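Local atomic coordinates of variant surface glycoprotein MITat 1.13 (Trypanosoma brucei, PDB entry 6Z8H), a protein that probably forms a dense coat on the surface of the parasite, whose antigenic variation lets the trypanosome evade the host immune response. Residues Gly55-Asn58 against Glu59-Asn62; Leu365-Leu368 against Pro369-Gly372; Asn62-Ala65 against Tyr66-Val70; Ala267-Ala270 against Ile271-Gly275. All coordinates share one frame; numbering follows the deposited sequence.

Contacts 1 and 3 are successive stretches of helix 34-75, sharing Asn62, with centres about 11 Å apart. Contact 2, at the start of helix 368-383, comes later in the chain but packs on contact 3: Trp371 CH2 lies 3.5 Å from Glu64 CG, and the ring also touches Ser67 and Lys68. Contacts 1, 2 and 3 all reach the second subunit, contact 1 through Ile56. Contacts 1 and 2 stay about 8 Å apart at their nearest atoms. Contact 4, at the end of helix 260-273, stands apart, its centre about 21 Å from that of contact 1 and about 38 Å from that of contact 2. Its Ala267 side chain lies about 8 Å from a glycan sugar.

Contact 1 (Gly55-Asn58 against Glu59-Asn62); sequences GINN and EREN
Arg60 leaves the helix with CG anti to the backbone N, and a bend at chi3 (79°) then folds its guanidinium back over Asn57, one turn earlier. The two side chains run side by side. NH1 of Arg60 donates to OD1 of Asn57 at 2.9 Å, in a bond bent to 141° at the hydrogen, and the amide and guanidinium planes are 60° apart. CA of Asn57 lies under one face of the guanidinium. On another side of the helix a water ties the two segments together. It donates to O of Ile56 at 2.7 Å and to OE1 of Glu59 at 2.7 Å, so Ile56 O accepts two hydrogen bonds, from the water and from Arg60 N. The other oxygen of Glu59, OE2, forms a salt bridge with Arg99 of helix 78-129, leaving the carboxylate pinned between water and arginine. Backbone bonds continue, among them Asn62 N to Asn58 O at 2.7 Å. Asn58 and Asn62 send their amides to a loop, Asn58 ND2 to Cys280 O and Asn62 to Ser282 O and Ile284 N. Such i to i+3 and i to i+4 links belong to the long helical hairpin at the core of the A-type VSG N-terminal domain.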
loop_
_atom_site.group_PDB
_atom_site.type_symbol
_atom_site.label_atom_id
_atom_site.label_comp_id
_atom_site.label_asym_id
_atom_site.label_seq_id
_atom_site.Cartn_x
_atom_site.Cartn_y
_atom_site.Cartn_z
ATOM N N GLY A 55 -11.309 9.375 -1.124
ATOM C CA GLY A 55 -12.483 8.525 -1.019
ATOM C C GLY A 55 -12.621 7.901 0.361
ATOM O O GLY A 55 -13.732 7.798 0.905
ATOM N N ILE A 56 -11.507 7.475 0.957
ATOM C CA ILE A 56 -11.552 6.910 2.307
ATOM C C ILE A 56 -12.075 7.932 3.299
ATOM O O ILE A 56 -12.923 7.618 4.139
ATOM C CB ILE A 56 -10.154 6.402 2.703
ATOM C CG1 ILE A 56 -9.834 5.150 1.893
ATOM C CG2 ILE A 56 -10.050 6.190 4.173
ATOM C CD1 ILE A 56 -10.455 3.891 2.383
ATOM N N ASN A 57 -11.585 9.166 3.218
ATOM C CA ASN A 57 -12.078 10.236 4.080
ATOM C C ASN A 57 -13.560 10.505 3.832
ATOM O O ASN A 57 -14.338 10.675 4.778
ATOM C CB ASN A 57 -11.236 11.494 3.855
ATOM C CG ASN A 57 -9.830 11.352 4.387
ATOM O OD1 ASN A 57 -9.595 10.724 5.420
ATOM N ND2 ASN A 57 -8.869 11.930 3.664
ATOM N N ASN A 58 -13.979 10.463 2.570
ATOM C CA ASN A 58 -15.377 10.734 2.260
ATOM C C ASN A 58 -16.269 9.645 2.826
ATOM O O ASN A 58 -17.389 9.924 3.267
ATOM C CB ASN A 58 -15.578 10.850 0.752
ATOM C CG ASN A 58 -15.033 12.139 0.179
ATOM O OD1 ASN A 58 -14.680 13.082 0.894
ATOM N ND2 ASN A 58 -14.998 12.193 -1.123
ATOM N N GLU A 59 -15.820 8.391 2.779
ATOM C CA GLU A 59 -16.600 7.293 3.339
ATOM C C GLU A 59 -16.739 7.456 4.836
ATOM O O GLU A 59 -17.793 7.121 5.412
ATOM C CB GLU A 59 -15.956 5.945 3.003
ATOM C CG GLU A 59 -16.779 4.697 3.301
ATOM C CD GLU A 59 -16.780 4.245 4.750
ATOM O OE1 GLU A 59 -15.852 4.557 5.531
ATOM O OE2 GLU A 59 -17.745 3.538 5.124
ATOM N N ARG A 60 -15.681 7.916 5.506
ATOM C CA ARG A 60 -15.792 8.167 6.941
ATOM C C ARG A 60 -16.834 9.236 7.215
ATOM O O ARG A 60 -17.664 9.082 8.115
ATOM C CB ARG A 60 -14.441 8.571 7.539
ATOM C CG ARG A 60 -14.514 9.073 8.973
ATOM C CD ARG A 60 -13.175 9.553 9.526
ATOM N NE ARG A 60 -12.824 10.892 9.059
ATOM C CZ ARG A 60 -11.769 11.175 8.303
ATOM N NH1 ARG A 60 -10.919 10.221 7.931
ATOM N NH2 ARG A 60 -11.539 12.426 7.931
ATOM N N GLU A 61 -16.813 10.313 6.431
ATOM C CA GLU A 61 -17.779 11.387 6.598
ATOM C C GLU A 61 -19.180 10.927 6.239
ATOM O O GLU A 61 -20.136 11.300 6.915
ATOM C CB GLU A 61 -17.411 12.604 5.745
ATOM C CG GLU A 61 -16.181 13.345 6.208
ATOM C CD GLU A 61 -15.920 14.602 5.407
ATOM O OE1 GLU A 61 -16.767 14.995 4.580
ATOM O OE2 GLU A 61 -14.847 15.182 5.601
ATOM N N ASN A 62 -19.326 10.117 5.186
ATOM C CA ASN A 62 -20.644 9.625 4.800
ATOM C C ASN A 62 -21.202 8.653 5.845
ATOM O O ASN A 62 -22.402 8.688 6.149
ATOM C CB ASN A 62 -20.593 8.960 3.424
ATOM C CG ASN A 62 -20.534 9.961 2.277
ATOM O OD1 ASN A 62 -20.991 11.094 2.406
ATOM N ND2 ASN A 62 -19.937 9.543 1.141
HETATM O O HOH W 1 -13.253 5.392 5.573
#

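Contact 2 (Leu365-Leu368 against Pro369-Gly372); sequences LSSL and PQWG
Ser367 OG donates to Gln370 OE1 at 2.9 Å, well off the direction of the amide C=O (115° at the oxygen) and tilted somewhat from the amide plane. With chi1 at 71° the hydroxyl stands between its own backbone N and carbonyl carbon, a position from which it meets the extended glutamine. Two backbone bonds start the helix: Trp371 N to Ser367 O at 3.0 Å and, almost straight, Gly372 N to Leu368 O at 2.9 Å. Upstream, the chain makes an inverse gamma turn about Ser366, closed by a weak bond from Ser367 N to Leu365 O.

The Trp371 indole lies across this bend. Ser367 O sits 3.2 Å above one face of the ring, toward its rim, and Leu368 N lies over the same face. The indole NE1 finds a weak hydrogen bond to Ile362 O. Leu365 crosses Gln370 at about a right angle, bringing Leu365 CD2 to 3.4 Å from Gln370 NE2. At the other end, Leu368 CB lies 4.5 Å from Trp371 CE3. Trp371 also rests on helix 34-75, whereas Leu368 meets Tyr66 of the second subunit and Pro369 meets Asp96 of that subunit. Ser367 thus holds the N-cap position, its hydroxyl tied to the side chain of Gln370, with a proline in the first helical turn, where its missing N-H costs no helical bond.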
loop_
_atom_site.group_PDB
_atom_site.type_symbol
_atom_site.label_atom_id
_atom_site.label_comp_id
_atom_site.label_asym_id
_atom_site.label_seq_id
_atom_site.Cartn_x
_atom_site.Cartn_y
_atom_site.Cartn_z
ATOM N N LEU A 365 -22.732 14.925 21.600
ATOM C CA LEU A 365 -22.517 13.484 21.758
ATOM C C LEU A 365 -22.061 12.897 20.423
ATOM O O LEU A 365 -22.682 12.010 19.836
ATOM C CB LEU A 365 -23.807 12.830 22.239
ATOM C CG LEU A 365 -24.399 13.452 23.495
ATOM C CD1 LEU A 365 -25.742 12.835 23.838
ATOM C CD2 LEU A 365 -23.438 13.355 24.659
ATOM N N SER A 366 -20.940 13.427 19.950
ATOM C CA SER A 366 -20.513 13.289 18.566
ATOM C C SER A 366 -19.760 11.997 18.271
ATOM O O SER A 366 -18.678 12.024 17.683
ATOM C CB SER A 366 -19.625 14.489 18.230
ATOM O OG SER A 366 -19.484 14.665 16.838
ATOM N N SER A 367 -20.336 10.857 18.618
ATOM C CA SER A 367 -19.678 9.594 18.334
ATOM C C SER A 367 -20.715 8.501 18.109
ATOM O O SER A 367 -21.789 8.495 18.727
ATOM C CB SER A 367 -18.750 9.163 19.488
ATOM O OG SER A 367 -19.500 8.769 20.628
ATOM N N LEU A 368 -20.351 7.543 17.259
ATOM C CA LEU A 368 -21.241 6.423 16.975
ATOM C C LEU A 368 -21.688 5.666 18.215
ATOM O O LEU A 368 -22.871 5.290 18.277
ATOM C CB LEU A 368 -20.599 5.492 15.945
ATOM C CG LEU A 368 -21.332 4.192 15.630
ATOM C CD1 LEU A 368 -22.710 4.456 15.101
ATOM C CD2 LEU A 368 -20.496 3.315 14.679
ATOM N N PRO A 369 -20.821 5.351 19.180
ATOM C CA PRO A 369 -21.321 4.642 20.372
ATOM C C PRO A 369 -22.432 5.396 21.091
ATOM O O PRO A 369 -23.396 4.785 21.563
ATOM C CB PRO A 369 -20.056 4.413 21.231
ATOM C CG PRO A 369 -18.899 4.534 20.257
ATOM C CD PRO A 369 -19.366 5.575 19.236
ATOM N N GLN A 370 -22.331 6.717 21.165
ATOM C CA GLN A 370 -23.373 7.504 21.816
ATOM C C GLN A 370 -24.642 7.573 20.967
ATOM O O GLN A 370 -25.756 7.523 21.507
ATOM C CB GLN A 370 -22.850 8.899 22.164
ATOM C CG GLN A 370 -21.841 8.872 23.300
ATOM C CD GLN A 370 -21.105 10.173 23.479
ATOM O OE1 GLN A 370 -20.433 10.654 22.560
ATOM N NE2 GLN A 370 -21.208 10.746 24.668
ATOM N N TRP A 371 -24.513 7.657 19.644
ATOM C CA TRP A 371 -25.697 7.679 18.787
ATOM C C TRP A 371 -26.438 6.345 18.832
ATOM O O TRP A 371 -27.671 6.312 18.916
ATOM C CB TRP A 371 -25.281 8.011 17.361
ATOM C CG TRP A 371 -24.638 9.358 17.255
ATOM C CD1 TRP A 371 -24.851 10.433 18.071
ATOM C CD2 TRP A 371 -23.677 9.782 16.281
ATOM N NE1 TRP A 371 -24.093 11.505 17.655
ATOM C CE2 TRP A 371 -23.360 11.128 16.560
ATOM C CE3 TRP A 371 -23.043 9.149 15.210
ATOM C CZ2 TRP A 371 -22.441 11.854 15.806
ATOM C CZ3 TRP A 371 -22.124 9.868 14.465
ATOM C CH2 TRP A 371 -21.834 11.213 14.763
ATOM N N GLY A 372 -25.702 5.235 18.773
ATOM C CA GLY A 372 -26.325 3.931 18.927
ATOM C C GLY A 372 -27.033 3.765 20.255
ATOM O O GLY A 372 -28.145 3.224 20.306
#

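Contact 3 (Asn62-Ala65 against Tyr66-Val70); sequences NSEA and YSKLV
From Asn62 to Val70 the backbone is regular alpha helix, with Tyr66, Ser67, Lys68 and Leu69 each giving its N-H to the carbonyl four residues back. Ser63 O accepts a hydrogen bond from Ser67 N at 3.1 Å and a weak second one from Ser67 OG at 3.4 Å. Ser63 OG itself bonds Arg99 NH2 of the same chain and Glu59 O. Glu64 and Lys68 run alongside each other, pointing the same way: the bend at chi3 of Lys68 (-126°) lays its CE 3.6 Å from OE2 of Glu64, but NZ of Lys68 remains 3.9 Å from OE2, a long salt bridge. The ammonium also has a weak, long ion pair with Asp363. This turn belongs to the first long helix of the VSG hairpin, at the dimer interface, where Val70 packs on Val70 of the second subunit and Tyr66 on Gly372 of that subunit. Within the helix, Val70 CG2 lies 3.8 Å above one face of the Tyr66 ring, offset toward its rim. The opposing helix 78-129 meets Tyr66 through Leu95 and Leu69 through Ala91. Leu69 CG comes to 3.4 Å from Ala65 O, and Ala65 and Leu69 both pack on Trp341 of helix 336-345.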
loop_
_atom_site.group_PDB
_atom_site.type_symbol
_atom_site.label_atom_id
_atom_site.label_comp_id
_atom_site.label_asym_id
_atom_site.label_seq_id
_atom_site.Cartn_x
_atom_site.Cartn_y
_atom_site.Cartn_z
ATOM N N ASN A 62 -19.326 10.117 5.186
ATOM C CA ASN A 62 -20.644 9.625 4.800
ATOM C C ASN A 62 -21.202 8.653 5.845
ATOM O O ASN A 62 -22.402 8.688 6.149
ATOM C CB ASN A 62 -20.593 8.960 3.424
ATOM C CG ASN A 62 -20.534 9.961 2.277
ATOM O OD1 ASN A 62 -20.991 11.094 2.406
ATOM N ND2 ASN A 62 -19.937 9.543 1.141
ATOM N N SER A 63 -20.370 7.773 6.405
ATOM C CA SER A 63 -20.860 6.899 7.462
ATOM C C SER A 63 -21.344 7.705 8.652
ATOM O O SER A 63 -22.428 7.420 9.193
ATOM C CB SER A 63 -19.744 5.973 7.931
ATOM O OG SER A 63 -19.419 5.024 6.945
ATOM N N GLU A 64 -20.592 8.740 9.050
ATOM C CA GLU A 64 -21.013 9.595 10.157
ATOM C C GLU A 64 -22.305 10.337 9.820
ATOM O O GLU A 64 -23.220 10.433 10.650
ATOM C CB GLU A 64 -19.927 10.615 10.486
ATOM C CG GLU A 64 -20.259 11.544 11.628
ATOM C CD GLU A 64 -19.104 12.442 12.025
ATOM O OE1 GLU A 64 -18.110 11.927 12.579
ATOM O OE2 GLU A 64 -19.183 13.664 11.766
ATOM N N ALA A 65 -22.411 10.852 8.596
ATOM C CA ALA A 65 -23.603 11.597 8.224
ATOM C C ALA A 65 -24.827 10.704 8.275
ATOM O O ALA A 65 -25.892 11.132 8.739
ATOM C CB ALA A 65 -23.440 12.188 6.828
ATOM N N TYR A 66 -24.720 9.479 7.766
ATOM C CA TYR A 66 -25.877 8.592 7.750
ATOM C C TYR A 66 -26.293 8.237 9.161
ATOM O O TYR A 66 -27.482 8.181 9.462
ATOM C CB TYR A 66 -25.557 7.325 6.956
ATOM C CG TYR A 66 -26.721 6.390 6.844
ATOM C CD1 TYR A 66 -27.832 6.714 6.092
ATOM C CD2 TYR A 66 -26.723 5.193 7.520
ATOM C CE1 TYR A 66 -28.917 5.863 6.011
ATOM C CE2 TYR A 66 -27.780 4.316 7.430
ATOM C CZ TYR A 66 -28.891 4.667 6.688
ATOM O OH TYR A 66 -29.938 3.781 6.627
ATOM N N SER A 67 -25.336 7.956 10.033
ATOM C CA SER A 67 -25.697 7.681 11.415
ATOM C C SER A 67 -26.382 8.867 12.066
ATOM O O SER A 67 -27.340 8.689 12.824
ATOM C CB SER A 67 -24.465 7.253 12.196
ATOM O OG SER A 67 -24.116 5.956 11.786
ATOM N N LYS A 68 -25.905 10.069 11.735
ATOM C CA LYS A 68 -26.450 11.354 12.245
ATOM C C LYS A 68 -27.905 11.494 11.779
ATOM O O LYS A 68 -28.731 11.973 12.579
ATOM C CB LYS A 68 -25.595 12.528 11.755
ATOM C CG LYS A 68 -24.450 12.923 12.678
ATOM C CD LYS A 68 -24.081 14.389 12.598
ATOM C CE LYS A 68 -22.613 14.615 12.308
ATOM N NZ LYS A 68 -22.302 16.054 12.142
ATOM N N LEU A 69 -28.200 11.089 10.537
ATOM C CA LEU A 69 -29.542 11.192 9.959
ATOM C C LEU A 69 -30.486 10.202 10.631
ATOM O O LEU A 69 -31.623 10.543 10.959
ATOM C CB LEU A 69 -29.520 10.935 8.453
ATOM C CG LEU A 69 -28.938 12.026 7.552
ATOM C CD1 LEU A 69 -28.845 11.529 6.131
ATOM C CD2 LEU A 69 -29.845 13.241 7.640
ATOM N N VAL A 70 -30.055 8.949 10.808
ATOM C CA VAL A 70 -30.941 7.959 11.421
ATOM C C VAL A 70 -31.279 8.370 12.843
ATOM O O VAL A 70 -32.445 8.323 13.270
ATOM C CB VAL A 70 -30.319 6.554 11.357
ATOM C CG1 VAL A 70 -31.150 5.565 12.152
ATOM C CG2 VAL A 70 -30.171 6.108 9.929
#

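Contact 4 (Ala267-Ala270 against Ile271-Gly275); sequences ALKA and IRSAG
Ile271 sits over the preceding turn, its N-H shared weakly between Ala267 O (3.4 Å) and Leu268 O (3.1 Å). Its CG1 lies beside the Ala267 carbonyl, and the side chain goes on to pack against Leu108 of helix 78-129 and Tyr48 of helix 34-75. Arg272 follows, with a similarly weak bond from its N to Leu268 O. A bend at chi3 (-57°) folds its guanidinium back over the preceding turn, so that Lys269 CA lies 3.5 Å above one of its faces, toward the rim. NH2 of Arg272 reaches Lys269 CB at 3.6 Å, and the two side chains cross at about a right angle. The lysine chain is extended, and Lys269 NZ ends 5.8 Å from Arg272 NH2. Ser273 comes next and grips Lys269 O twice, through its N at 2.8 Å and through its OG at 3.2 Å. The hydroxyl approaches from above the carbonyl plane. Ala274 N binds Ala270 O, and Gly275, at positive phi, leaves helix 260-273 in a Schellman motif, its N-H to Arg272 O being one of the motif's bonds back into the last turn. Because Arg272 pairs with Glu183 and also bonds Tyr48 OH, its charge is probably balanced by that glutamate, with Lys269 offering the guanidinium its aliphatic stem rather than its ammonium.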
loop_
_atom_site.group_PDB
_atom_site.type_symbol
_atom_site.label_atom_id
_atom_site.label_comp_id
_atom_site.label_asym_id
_atom_site.label_seq_id
_atom_site.Cartn_x
_atom_site.Cartn_y
_atom_site.Cartn_z
ATOM N N ALA A 267 -0.279 -1.395 -14.278
ATOM C CA ALA A 267 -1.116 -1.428 -13.081
ATOM C C ALA A 267 -1.839 -0.107 -12.888
ATOM O O ALA A 267 -2.997 -0.087 -12.445
ATOM C CB ALA A 267 -0.266 -1.733 -11.852
ATOM N N LEU A 268 -1.207 1.003 -13.262
ATOM C CA LEU A 268 -1.915 2.277 -13.278
ATOM C C LEU A 268 -3.035 2.271 -14.316
ATOM O O LEU A 268 -4.161 2.701 -14.029
ATOM C CB LEU A 268 -0.927 3.410 -13.551
ATOM C CG LEU A 268 0.179 3.569 -12.498
ATOM C CD1 LEU A 268 1.075 4.733 -12.859
ATOM C CD2 LEU A 268 -0.447 3.753 -11.100
ATOM N N LYS A 269 -2.778 1.728 -15.508
ATOM C CA LYS A 269 -3.830 1.642 -16.516
ATOM C C LYS A 269 -4.994 0.784 -16.016
ATOM O O LYS A 269 -6.163 1.077 -16.308
ATOM C CB LYS A 269 -3.293 1.078 -17.826
ATOM C CG LYS A 269 -4.326 1.070 -18.915
ATOM C CD LYS A 269 -3.730 0.770 -20.272
ATOM C CE LYS A 269 -4.747 0.992 -21.378
ATOM N NZ LYS A 269 -4.251 0.544 -22.707
ATOM N N ALA A 270 -4.703 -0.270 -15.245
ATOM C CA ALA A 270 -5.779 -1.121 -14.732
ATOM C C ALA A 270 -6.763 -0.346 -13.866
ATOM O O ALA A 270 -7.965 -0.647 -13.855
ATOM C CB ALA A 270 -5.200 -2.286 -13.930
ATOM N N ILE A 271 -6.270 0.646 -13.125
ATOM C CA ILE A 271 -7.154 1.453 -12.307
ATOM C C ILE A 271 -8.072 2.262 -13.205
ATOM O O ILE A 271 -9.288 2.308 -13.003
ATOM C CB ILE A 271 -6.361 2.365 -11.356
ATOM C CG1 ILE A 271 -5.496 1.560 -10.390
ATOM C CG2 ILE A 271 -7.329 3.275 -10.572
ATOM C CD1 ILE A 271 -4.558 2.427 -9.581
ATOM N N ARG A 272 -7.504 2.892 -14.233
ATOM C CA ARG A 272 -8.298 3.704 -15.150
ATOM C C ARG A 272 -9.296 2.850 -15.925
ATOM O O ARG A 272 -10.456 3.240 -16.100
ATOM C CB ARG A 272 -7.364 4.455 -16.106
ATOM C CG ARG A 272 -6.305 5.279 -15.395
ATOM C CD ARG A 272 -5.681 6.311 -16.331
ATOM N NE ARG A 272 -5.105 5.662 -17.493
ATOM C CZ ARG A 272 -3.860 5.203 -17.559
ATOM N NH1 ARG A 272 -3.036 5.307 -16.522
ATOM N NH2 ARG A 272 -3.442 4.615 -18.669
ATOM N N SER A 273 -8.886 1.658 -16.351
ATOM C CA SER A 273 -9.778 0.820 -17.147
ATOM C C SER A 273 -10.988 0.379 -16.341
ATOM O O SER A 273 -12.079 0.203 -16.898
ATOM C CB SER A 273 -9.026 -0.409 -17.653
ATOM O OG SER A 273 -8.061 -0.031 -18.613
ATOM N N ALA A 274 -10.824 0.221 -15.033
ATOM C CA ALA A 274 -11.931 -0.148 -14.158
ATOM C C ALA A 274 -12.791 1.045 -13.756
ATOM O O ALA A 274 -13.810 0.872 -13.083
ATOM C CB ALA A 274 -11.378 -0.836 -12.907
ATOM N N GLY A 275 -12.416 2.248 -14.168
ATOM C CA GLY A 275 -13.093 3.444 -13.713
ATOM C C GLY A 275 -12.964 3.698 -12.236
ATOM O O GLY A 275 -13.898 4.243 -11.624
#